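Local structure of PadR family transcriptional regulator (Listeria monocytogenes, 6ABQ) at residues K38-N41 with D42-F45. The protein is a PadR-family transcription factor that probably binds DNA as a dimer and regulates gene expression in response to a ligand. Sequence-based numbering, arbitrary orientation.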
loop_
_atom_site.group_PDB
_atom_site.type_symbol
_atom_site.label_atom_id
_atom_site.label_comp_id
_atom_site.label_asym_id
_atom_site.label_seq_id
_atom_site.Cartn_x
_atom_site.Cartn_y
_atom_site.Cartn_z
ATOM N N LYS B 38 10.362 15.501 -4.094
ATOM C CA LYS B 38 10.079 16.639 -3.206
ATOM C C LYS B 38 8.579 16.893 -3.055
ATOM O O LYS B 38 8.117 17.191 -1.953
ATOM C CB LYS B 38 10.815 17.906 -3.659
ATOM C CG LYS B 38 12.339 17.775 -3.740
ATOM C CD LYS B 38 13.047 17.979 -2.398
ATOM C CE LYS B 38 13.440 16.652 -1.761
ATOM N NZ LYS B 38 14.920 16.462 -1.770
ATOM N N TYR B 39 7.832 16.747 -4.154
ATOM C CA TYR B 39 6.367 16.795 -4.134
ATOM C C TYR B 39 5.774 15.764 -3.153
ATOM O O TYR B 39 4.886 16.096 -2.371
ATOM C CB TYR B 39 5.772 16.624 -5.552
ATOM C CG TYR B 39 4.289 16.313 -5.538
ATOM C CD1 TYR B 39 3.336 17.320 -5.308
ATOM C CD2 TYR B 39 3.836 14.999 -5.718
ATOM C CE1 TYR B 39 1.972 17.019 -5.263
ATOM C CE2 TYR B 39 2.481 14.689 -5.682
ATOM C CZ TYR B 39 1.552 15.691 -5.452
ATOM O OH TYR B 39 0.210 15.355 -5.419
ATOM N N LEU B 40 6.268 14.525 -3.215
ATOM C CA LEU B 40 5.813 13.453 -2.327
ATOM C C LEU B 40 6.227 13.673 -0.865
ATOM O O LEU B 40 5.441 13.386 0.038
ATOM C CB LEU B 40 6.269 12.072 -2.833
ATOM C CG LEU B 40 5.716 11.634 -4.196
ATOM C CD1 LEU B 40 6.558 10.517 -4.800
ATOM C CD2 LEU B 40 4.247 11.233 -4.103
ATOM N N ASN B 41 7.438 14.203 -0.647
ATOM C CA ASN B 41 7.932 14.530 0.705
ATOM C C ASN B 41 7.109 15.623 1.385
ATOM O O ASN B 41 6.755 15.493 2.558
ATOM C CB ASN B 41 9.413 14.939 0.691
ATOM C CG ASN B 41 10.361 13.810 0.276
ATOM O OD1 ASN B 41 11.505 14.080 -0.072
ATOM N ND2 ASN B 41 9.903 12.559 0.316
ATOM N N ASP B 42 6.806 16.681 0.629
ATOM C CA ASP B 42 6.012 17.820 1.102
ATOM C C ASP B 42 4.555 17.464 1.353
ATOM O O ASP B 42 3.908 18.060 2.212
ATOM C CB ASP B 42 6.111 18.996 0.120
ATOM C CG ASP B 42 7.472 19.697 0.167
ATOM O OD1 ASP B 42 8.249 19.484 1.133
ATOM O OD2 ASP B 42 7.762 20.479 -0.769
ATOM N N LEU B 43 4.055 16.487 0.601
ATOM C CA LEU B 43 2.734 15.900 0.817
ATOM C C LEU B 43 2.633 15.192 2.175
ATOM O O LEU B 43 1.541 15.004 2.699
ATOM C CB LEU B 43 2.436 14.917 -0.321
ATOM C CG LEU B 43 1.093 14.204 -0.491
ATOM C CD1 LEU B 43 -0.025 15.210 -0.700
ATOM C CD2 LEU B 43 1.189 13.252 -1.671
ATOM N N GLY B 44 3.781 14.812 2.733
ATOM C CA GLY B 44 3.851 14.121 4.008
ATOM C C GLY B 44 4.518 12.759 3.936
ATOM O O GLY B 44 4.689 12.099 4.966
ATOM N N PHE B 45 4.893 12.325 2.731
ATOM C CA PHE B 45 5.602 11.057 2.577
ATOM C C PHE B 45 7.109 11.324 2.614
ATOM O O PHE B 45 7.794 11.366 1.583
ATOM C CB PHE B 45 5.127 10.284 1.336
ATOM C CG PHE B 45 3.626 10.057 1.278
ATOM C CD1 PHE B 45 2.890 9.721 2.429
ATOM C CD2 PHE B 45 2.946 10.154 0.058
ATOM C CE1 PHE B 45 1.516 9.518 2.370
ATOM C CE2 PHE B 45 1.571 9.940 -0.007
ATOM C CZ PHE B 45 0.855 9.626 1.151
#
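Asp42 N to Lys38 O (2.9 Å) and Leu43 N to Tyr39 O (3.1 Å) are i to i+4 helical bonds. Beyond them the pattern changes: Phe45 N reaches Leu40 O at 2.9 Å, an i to i+5 span, and inside it Gly44 N reaches Asn41 O at 3.1 Å, an i to i+3 span. The last bond is bent: the Gly44 donor stands well above the Asn41 carbonyl plane, with a C=O...N angle of only 111°. Gly44 leaves helical geometry with phi 121°, a backbone shape that glycine, having no side chain, adopts without conflict with the preceding carbonyl.

Asn41 ties the turn from its side chain. With CG anti to its own carbonyl carbon (chi1 -65°), the amide turns outward along the flank of the last turn, where the carbonyl of Phe45, folded back after Gly44, meets it. ND2 donates to Phe45 O over 2.7 Å; that oxygen lies close to the amide plane. Asn41 CA lies 3.3 Å from Phe45 O, a C-H...O contact that adds to the ND2 bond. ND2 also bonds Ile48 O, which gives the amide nitrogen two backbone acceptors and should fix its rotation.

The apolar contacts are looser. Leu43 CD2 lies obliquely to the Tyr39 ring, 4.5 Å from Tyr39 CE2, while Leu40 CD2 approaches Phe45 CD2 at 4.5 Å. Leu40 continues onto Met21 and Ile22 of helix 17-27, whereas Leu43 and Phe45 pack on Val109 and Ile102 of the second subunit.

Positive phi at Gly44, together with the paired bonds into the last turn, defines a Schellman motif, here ending helix 33-42 of the PadR-like helix-turn-helix family domain where Leu43 and Phe45 meet the second subunit.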